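Local coordinates for envelopment polyprotein (Bovine Schmallenberg virus BH80/Germany/2011, PDB 7A56) that probably drives merger of the viral and host membranes during entry, as the class II fusion glycoprotein Gc, captured here in its postfusion form, at residues G88-I102 with Y338-Y350. Numbering follows the deposited sequence.
Sequences GINIAMPNGESLFSI and YKIMLGDFDYNAY
Two packed layers of an antiparallel beta sandwich meet here: strand 346-350 pairs with 88-92, itself hairpinned with 98-102, and 338-343 of the other sheet lies across from them. At the hydrogen-bonded pair Asn90-Asn348 the side chains add a bond, one amide donating and the other accepting: Asn90 ND2 reaches Asn348 OD1 at 3.1 Å, in both amide planes although these stand 70° apart. With chi1 at 179°, the Asn90 amide also brings its ND2 to Ser98 OG, so its two N-H groups tie three strands. Gly88 leaves room for the Tyr350 ring, whose face takes Gly88 CA 3.8 Å from its centroid. On the face that carries Ile89, Ile91 and Tyr347, apolar side chains pack against Ile340 and Leu342; Ile91 CD1 lies in plane at the Tyr347 ring edge, 3.4 Å from Tyr347 CD1, and Leu342's branched end meets Ile91 and Ile102. In the turn after strand 88-92, Asn95 N donates to Asp346 OD2 (2.9 Å), a carboxylate acceptor met syn but 35° out of plane. A classic bulge at Leu99 and Phe100 gives Ile91 O two donors; Leu99 CD1 packs against Phe345. Tyr347 OH accepts Leu342 N and also bonds Ser73 O of strand 70-80, while helix 23-40 touches Leu99, Phe100 and Phe345.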
ATOM      1  N   GLY A  88      30.791   9.145  -8.069  1.00 28.14           N
ATOM      2  CA  GLY A  88      32.246   9.096  -8.212  1.00 25.56           C
ATOM      3  C   GLY A  88      32.947   9.844  -7.097  1.00 26.71           C
ATOM      4  O   GLY A  88      32.457  10.875  -6.638  1.00 28.92           O
ATOM      5  N   ILE A  89      34.071   9.294  -6.632  1.00 26.31           N
ATOM      6  CA  ILE A  89      34.971   9.968  -5.688  1.00 26.98           C
ATOM      7  C   ILE A  89      36.345   9.956  -6.288  1.00 29.12           C
ATOM      8  O   ILE A  89      36.900   8.885  -6.551  1.00 28.48           O
ATOM      9  CB  ILE A  89      35.013   9.321  -4.297  1.00 27.48           C
ATOM     10  CG1 ILE A  89      33.611   9.249  -3.695  1.00 30.40           C
ATOM     11  CG2 ILE A  89      35.990  10.108  -3.340  1.00 27.30           C
ATOM     12  CD1 ILE A  89      33.149  10.569  -3.092  1.00 32.45           C
ATOM     13  N   ASN A  90      36.923  11.142  -6.453  1.00 32.38           N
ATOM     14  CA  ASN A  90      38.305  11.291  -6.878  1.00 33.97           C
ATOM     15  C   ASN A  90      39.255  11.383  -5.674  1.00 32.24           C
ATOM     16  O   ASN A  90      38.985  12.094  -4.694  1.00 32.92           O
ATOM     17  CB  ASN A  90      38.401  12.527  -7.762  1.00 40.01           C
ATOM     18  CG  ASN A  90      39.798  12.790  -8.241  1.00 45.89           C
ATOM     19  OD1 ASN A  90      40.393  11.966  -8.949  1.00 47.57           O
ATOM     20  ND2 ASN A  90      40.326  13.959  -7.894  1.00 50.94           N
ATOM     21  N   ILE A  91      40.315  10.577  -5.728  1.00 29.87           N
ATOM     22  CA  ILE A  91      41.359  10.505  -4.718  1.00 29.96           C
ATOM     23  C   ILE A  91      42.559  11.278  -5.253  1.00 30.64           C
ATOM     24  O   ILE A  91      43.052  10.976  -6.364  1.00 35.13           O
ATOM     25  CB  ILE A  91      41.765   9.052  -4.422  1.00 30.82           C
ATOM     26  CG1 ILE A  91      40.523   8.122  -4.311  1.00 28.86           C
ATOM     27  CG2 ILE A  91      42.614   9.037  -3.163  1.00 29.54           C
ATOM     28  CD1 ILE A  91      39.602   8.585  -3.205  1.00 30.60           C
ATOM     29  N   ALA A  92      43.069  12.199  -4.426  1.00 32.64           N
ATOM     30  CA  ALA A  92      44.191  13.048  -4.808  1.00 32.30           C
ATOM     31  C   ALA A  92      45.191  13.179  -3.664  1.00 33.41           C
ATOM     32  O   ALA A  92      44.838  13.106  -2.481  1.00 35.05           O
ATOM     33  CB  ALA A  92      43.686  14.445  -5.220  1.00 30.35           C
ATOM     34  N   MET A  93      46.454  13.378  -4.036  1.00 34.22           N
ATOM     35  CA  MET A  93      47.468  13.825  -3.080  1.00 38.49           C
ATOM     36  C   MET A  93      47.015  15.098  -2.379  1.00 41.06           C
ATOM     37  O   MET A  93      46.338  15.929  -3.001  1.00 41.84           O
ATOM     38  CB  MET A  93      48.782  14.078  -3.809  1.00 37.95           C
ATOM     39  CG  MET A  93      49.380  12.848  -4.431  1.00 45.49           C
ATOM     40  SD  MET A  93      49.868  11.623  -3.191  1.00 54.72           S
ATOM     41  CE  MET A  93      51.407  12.377  -2.610  1.00 52.32           C
ATOM     42  N   PRO A  94      47.346  15.276  -1.096  1.00 45.70           N
ATOM     43  CA  PRO A  94      47.007  16.525  -0.393  1.00 50.20           C
ATOM     44  C   PRO A  94      47.611  17.728  -1.099  1.00 54.92           C
ATOM     45  O   PRO A  94      48.803  17.737  -1.419  1.00 53.80           O
ATOM     46  CB  PRO A  94      47.627  16.333   0.994  1.00 50.15           C
ATOM     47  CG  PRO A  94      47.791  14.882   1.129  1.00 48.30           C
ATOM     48  CD  PRO A  94      48.068  14.344  -0.219  1.00 46.88           C
ATOM     49  N   ASN A  95      46.770  18.739  -1.341  1.00 60.91           N
ATOM     50  CA  ASN A  95      47.119  19.898  -2.161  1.00 67.36           C
ATOM     51  C   ASN A  95      47.887  19.451  -3.400  1.00 67.49           C
ATOM     52  O   ASN A  95      48.857  20.096  -3.814  1.00 67.47           O
ATOM     53  CB  ASN A  95      47.947  20.904  -1.348  1.00 77.13           C
ATOM     54  CG  ASN A  95      47.517  20.983   0.125  1.00 82.94           C
ATOM     55  OD1 ASN A  95      46.319  21.080   0.438  1.00 84.36           O
ATOM     56  ND2 ASN A  95      48.502  20.926   1.034  1.00 84.78           N
ATOM     57  N   GLY A  96      47.468  18.336  -3.991  1.00 61.23           N
ATOM     58  CA  GLY A  96      48.313  17.647  -4.940  1.00 56.15           C
ATOM     59  C   GLY A  96      47.528  17.088  -6.100  1.00 51.15           C
ATOM     60  O   GLY A  96      46.363  17.427  -6.279  1.00 49.28           O
ATOM     61  N   GLU A  97      48.157  16.219  -6.878  1.00 49.70           N
ATOM     62  CA  GLU A  97      47.568  15.772  -8.121  1.00 51.18           C
ATOM     63  C   GLU A  97      46.587  14.626  -7.881  1.00 45.20           C
ATOM     64  O   GLU A  97      46.639  13.937  -6.857  1.00 39.70           O
ATOM     65  CB  GLU A  97      48.657  15.308  -9.068  1.00 59.38           C
ATOM     66  CG  GLU A  97      49.664  14.393  -8.391  1.00 67.13           C
ATOM     67  CD  GLU A  97      50.673  13.861  -9.396  1.00 75.01           C
ATOM     68  OE1 GLU A  97      50.238  13.464 -10.505  1.00 77.16           O
ATOM     69  OE2 GLU A  97      51.893  13.871  -9.094  1.00 79.34           O
ATOM     70  N   SER A  98      45.695  14.436  -8.848  1.00 47.81           N
ATOM     71  CA  SER A  98      44.726  13.342  -8.791  1.00 48.13           C
ATOM     72  C   SER A  98      45.408  11.992  -8.989  1.00 45.15           C
ATOM     73  O   SER A  98      46.326  11.855  -9.792  1.00 47.19           O
ATOM     74  CB  SER A  98      43.642  13.538  -9.861  1.00 52.97           C
ATOM     75  OG  SER A  98      42.699  14.524  -9.454  1.00 57.72           O
ATOM     76  N   LEU A  99      44.946  10.984  -8.259  1.00 41.22           N
ATOM     77  CA  LEU A  99      45.553   9.660  -8.282  1.00 38.33           C
ATOM     78  C   LEU A  99      44.620   8.652  -8.934  1.00 39.19           C
ATOM     79  O   LEU A  99      44.971   8.055  -9.960  1.00 39.34           O
ATOM     80  CB  LEU A  99      45.904   9.210  -6.857  1.00 36.86           C
ATOM     81  CG  LEU A  99      46.964   9.988  -6.058  1.00 37.96           C
ATOM     82  CD1 LEU A  99      46.689   9.849  -4.586  1.00 35.03           C
ATOM     83  CD2 LEU A  99      48.360   9.461  -6.364  1.00 39.36           C
ATOM     84  N   PHE A 100      43.431   8.444  -8.371  1.00 35.97           N
ATOM     85  CA  PHE A 100      42.518   7.502  -9.021  1.00 36.64           C
ATOM     86  C   PHE A 100      41.123   7.766  -8.500  1.00 35.26           C
ATOM     87  O   PHE A 100      40.919   8.640  -7.659  1.00 32.26           O
ATOM     88  CB  PHE A 100      42.927   6.028  -8.818  1.00 38.32           C
ATOM     89  CG  PHE A 100      42.961   5.588  -7.368  1.00 36.96           C
ATOM     90  CD1 PHE A 100      44.114   5.764  -6.622  1.00 38.50           C
ATOM     91  CD2 PHE A 100      41.866   4.962  -6.787  1.00 36.75           C
ATOM     92  CE1 PHE A 100      44.181   5.383  -5.310  1.00 37.57           C
ATOM     93  CE2 PHE A 100      41.898   4.582  -5.436  1.00 34.78           C
ATOM     94  CZ  PHE A 100      43.082   4.780  -4.703  1.00 36.50           C
ATOM     95  N   SER A 101      40.159   6.964  -8.970  1.00 35.34           N
ATOM     96  CA  SER A 101      38.768   7.157  -8.602  1.00 37.71           C
ATOM     97  C   SER A 101      38.195   5.881  -7.979  1.00 32.17           C
ATOM     98  O   SER A 101      38.625   4.761  -8.298  1.00 33.23           O
ATOM     99  CB  SER A 101      37.942   7.569  -9.812  1.00 41.38           C
ATOM    100  OG  SER A 101      37.716   6.432 -10.611  1.00 46.51           O
ATOM    101  N   ILE A 102      37.297   6.088  -7.017  1.00 28.71           N
ATOM    102  CA  ILE A 102      36.471   5.042  -6.420  1.00 29.46           C
ATOM    103  C   ILE A 102      35.039   5.398  -6.760  1.00 29.38           C
ATOM    104  O   ILE A 102      34.604   6.527  -6.497  1.00 28.71           O
ATOM    105  CB  ILE A 102      36.669   4.967  -4.895  1.00 29.13           C
ATOM    106  CG1 ILE A 102      38.132   4.600  -4.546  1.00 34.73           C
ATOM    107  CG2 ILE A 102      35.723   3.991  -4.254  1.00 31.54           C
ATOM    108  CD1 ILE A 102      38.426   4.576  -3.037  1.00 35.81           C
ATOM    109  N   TYR A 338      28.008   5.928   2.826  1.00 22.09           N
ATOM    110  CA  TYR A 338      29.323   5.335   2.691  1.00 19.45           C
ATOM    111  C   TYR A 338      30.383   6.308   3.210  1.00 21.15           C
ATOM    112  O   TYR A 338      30.215   7.529   3.148  1.00 19.57           O
ATOM    113  CB  TYR A 338      29.665   4.972   1.237  1.00 21.10           C
ATOM    114  CG  TYR A 338      29.527   6.116   0.203  1.00 21.81           C
ATOM    115  CD1 TYR A 338      30.606   6.956  -0.062  1.00 22.36           C
ATOM    116  CD2 TYR A 338      28.342   6.329  -0.504  1.00 19.83           C
ATOM    117  CE1 TYR A 338      30.529   7.969  -1.002  1.00 23.36           C
ATOM    118  CE2 TYR A 338      28.232   7.349  -1.488  1.00 20.82           C
ATOM    119  CZ  TYR A 338      29.377   8.186  -1.708  1.00 24.35           C
ATOM    120  OH  TYR A 338      29.346   9.187  -2.668  1.00 26.68           O
ATOM    121  N   LYS A 339      31.471   5.724   3.687  1.00 22.19           N
ATOM    122  CA  LYS A 339      32.618   6.462   4.207  1.00 21.66           C
ATOM    123  C   LYS A 339      33.888   5.782   3.731  1.00 23.18           C
ATOM    124  O   LYS A 339      34.028   4.549   3.819  1.00 24.99           O
ATOM    125  CB  LYS A 339      32.539   6.540   5.748  1.00 21.76           C
ATOM    126  CG  LYS A 339      33.711   7.402   6.424  1.00 20.98           C
ATOM    127  CD  LYS A 339      33.742   7.116   7.909  1.00 20.35           C
ATOM    128  CE  LYS A 339      34.922   7.976   8.629  1.00 22.94           C
ATOM    129  NZ  LYS A 339      34.844   7.759  10.111  1.00 25.29           N
ATOM    130  N   ILE A 340      34.824   6.604   3.230  1.00 25.30           N
ATOM    131  CA  ILE A 340      36.093   6.146   2.661  1.00 24.35           C
ATOM    132  C   ILE A 340      37.219   6.879   3.397  1.00 23.01           C
ATOM    133  O   ILE A 340      37.158   8.108   3.544  1.00 24.78           O
ATOM    134  CB  ILE A 340      36.174   6.448   1.150  1.00 21.83           C
ATOM    135  CG1 ILE A 340      35.092   5.675   0.359  1.00 21.83           C
ATOM    136  CG2 ILE A 340      37.605   6.183   0.599  1.00 23.07           C
ATOM    137  CD1 ILE A 340      34.734   6.441  -0.943  1.00 27.86           C
ATOM    138  N   MET A 341      38.162   6.109   3.947  1.00 21.60           N
ATOM    139  CA  MET A 341      39.307   6.617   4.740  1.00 23.81           C
ATOM    140  C   MET A 341      40.552   5.853   4.319  1.00 25.88           C
ATOM    141  O   MET A 341      40.783   4.733   4.801  1.00 28.45           O
ATOM    142  CB  MET A 341      39.018   6.421   6.223  1.00 29.05           C
ATOM    143  CG  MET A 341      40.125   6.997   7.201  1.00 38.79           C
ATOM    144  SD  MET A 341      39.287   7.296   8.780  1.00 46.99           S
ATOM    145  CE  MET A 341      40.222   8.713   9.383  1.00 50.38           C
ATOM    146  N   LEU A 342      41.370   6.463   3.443  1.00 25.86           N
ATOM    147  CA  LEU A 342      42.521   5.776   2.869  1.00 25.47           C
ATOM    148  C   LEU A 342      43.849   6.178   3.523  1.00 28.87           C
ATOM    149  O   LEU A 342      44.875   5.535   3.269  1.00 31.54           O
ATOM    150  CB  LEU A 342      42.592   6.045   1.359  1.00 26.04           C
ATOM    151  CG  LEU A 342      41.304   5.732   0.598  1.00 25.63           C
ATOM    152  CD1 LEU A 342      41.424   5.893  -0.944  1.00 27.89           C
ATOM    153  CD2 LEU A 342      40.877   4.317   0.903  1.00 26.18           C
ATOM    154  N   GLY A 343      43.865   7.217   4.320  1.00 29.22           N
ATOM    155  CA  GLY A 343      45.167   7.769   4.732  1.00 30.82           C
ATOM    156  C   GLY A 343      45.187   9.260   4.480  1.00 31.89           C
ATOM    157  O   GLY A 343      44.135   9.891   4.557  1.00 31.27           O
ATOM    158  N   ASP A 344      46.346   9.842   4.146  1.00 34.69           N
ATOM    159  CA  ASP A 344      46.484  11.293   4.035  1.00 34.34           C
ATOM    160  C   ASP A 344      46.202  11.752   2.610  1.00 34.67           C
ATOM    161  O   ASP A 344      47.106  11.946   1.785  1.00 33.60           O
ATOM    162  CB  ASP A 344      47.891  11.696   4.503  1.00 41.32           C
ATOM    163  CG  ASP A 344      48.149  13.202   4.436  1.00 44.18           C
ATOM    164  OD1 ASP A 344      47.206  14.029   4.502  1.00 40.81           O
ATOM    165  OD2 ASP A 344      49.344  13.563   4.358  1.00 53.57           O
ATOM    166  N   PHE A 345      44.903  11.904   2.300  1.00 32.16           N
ATOM    167  CA  PHE A 345      44.469  12.233   0.954  1.00 32.11           C
ATOM    168  C   PHE A 345      43.443  13.357   0.971  1.00 31.78           C
ATOM    169  O   PHE A 345      42.849  13.672   2.003  1.00 33.60           O
ATOM    170  CB  PHE A 345      43.899  10.982   0.270  1.00 31.76           C
ATOM    171  CG  PHE A 345      44.908   9.909   0.144  1.00 32.57           C
ATOM    172  CD1 PHE A 345      45.865   9.970  -0.845  1.00 35.17           C
ATOM    173  CD2 PHE A 345      44.955   8.887   1.049  1.00 32.03           C
ATOM    174  CE1 PHE A 345      46.821   9.003  -0.963  1.00 37.86           C
ATOM    175  CE2 PHE A 345      45.930   7.911   0.941  1.00 34.00           C
ATOM    176  CZ  PHE A 345      46.845   7.960  -0.079  1.00 37.32           C
ATOM    177  N   ASP A 346      43.276  13.978  -0.196  1.00 33.20           N
ATOM    178  CA  ASP A 346      42.124  14.826  -0.481  1.00 37.29           C
ATOM    179  C   ASP A 346      41.127  14.032  -1.315  1.00 33.69           C
ATOM    180  O   ASP A 346      41.504  13.231  -2.175  1.00 35.38           O
ATOM    181  CB  ASP A 346      42.494  16.080  -1.267  1.00 43.15           C
ATOM    182  CG  ASP A 346      43.372  17.069  -0.467  1.00 49.25           C
ATOM    183  OD1 ASP A 346      43.419  17.034   0.795  1.00 49.17           O
ATOM    184  OD2 ASP A 346      44.002  17.908  -1.151  1.00 53.78           O
ATOM    185  N   TYR A 347      39.856  14.288  -1.084  1.00 31.89           N
ATOM    186  CA  TYR A 347      38.812  13.580  -1.798  1.00 28.58           C
ATOM    187  C   TYR A 347      37.785  14.559  -2.364  1.00 31.65           C
ATOM    188  O   TYR A 347      37.391  15.515  -1.687  1.00 34.24           O
ATOM    189  CB  TYR A 347      38.098  12.651  -0.860  1.00 27.84           C
ATOM    190  CG  TYR A 347      38.938  11.774   0.015  1.00 28.24           C
ATOM    191  CD1 TYR A 347      39.330  10.499  -0.412  1.00 29.49           C
ATOM    192  CD2 TYR A 347      39.228  12.144   1.332  1.00 25.92           C
ATOM    193  CE1 TYR A 347      40.047   9.635   0.435  1.00 31.99           C
ATOM    194  CE2 TYR A 347      39.985  11.303   2.163  1.00 25.75           C
ATOM    195  CZ  TYR A 347      40.394  10.067   1.706  1.00 28.16           C
ATOM    196  OH  TYR A 347      41.068   9.231   2.536  1.00 31.91           O
ATOM    197  N   ASN A 348      37.310  14.316  -3.580  1.00 29.94           N
ATOM    198  CA  ASN A 348      36.161  15.099  -3.995  1.00 34.16           C
ATOM    199  C   ASN A 348      35.201  14.284  -4.872  1.00 31.57           C
ATOM    200  O   ASN A 348      35.617  13.505  -5.726  1.00 35.05           O
ATOM    201  CB  ASN A 348      36.581  16.345  -4.751  1.00 39.02           C
ATOM    202  CG  ASN A 348      37.143  16.026  -6.099  1.00 45.98           C
ATOM    203  OD1 ASN A 348      38.282  15.583  -6.206  1.00 47.65           O
ATOM    204  ND2 ASN A 348      36.341  16.220  -7.150  1.00 53.42           N
ATOM    205  N   ALA A 349      33.925  14.590  -4.746  1.00 29.91           N
ATOM    206  CA  ALA A 349      32.909  13.914  -5.556  1.00 28.87           C
ATOM    207  C   ALA A 349      32.962  14.391  -7.003  1.00 32.63           C
ATOM    208  O   ALA A 349      33.362  15.528  -7.293  1.00 34.22           O
ATOM    209  CB  ALA A 349      31.522  14.184  -4.966  1.00 26.81           C
ATOM    210  N   TYR A 350      32.504  13.530  -7.919  1.00 30.86           N
ATOM    211  CA  TYR A 350      32.343  13.932  -9.310  1.00 29.48           C
ATOM    212  C   TYR A 350      31.250  13.080  -9.950  1.00 30.97           C
ATOM    213  O   TYR A 350      30.844  12.029  -9.419  1.00 28.20           O
ATOM    214  CB  TYR A 350      33.656  13.821 -10.125  1.00 33.70           C
ATOM    215  CG  TYR A 350      34.037  12.394 -10.429  1.00 31.76           C
ATOM    216  CD1 TYR A 350      34.844  11.644  -9.502  1.00 28.80           C
ATOM    217  CD2 TYR A 350      33.585  11.774 -11.606  1.00 32.98           C
ATOM    218  CE1 TYR A 350      35.165  10.318  -9.767  1.00 30.43           C
ATOM    219  CE2 TYR A 350      33.881  10.469 -11.885  1.00 33.08           C
ATOM    220  CZ  TYR A 350      34.649   9.734 -10.967  1.00 32.70           C
ATOM    221  OH  TYR A 350      34.917   8.424 -11.266  1.00 33.78           O
TER
HETATM  222  O   HOH W   1      30.303  11.115  -4.215  1.00 55.72           O
HETATM  223  O   HOH W   2      45.119  18.566   2.186  1.00 49.92           O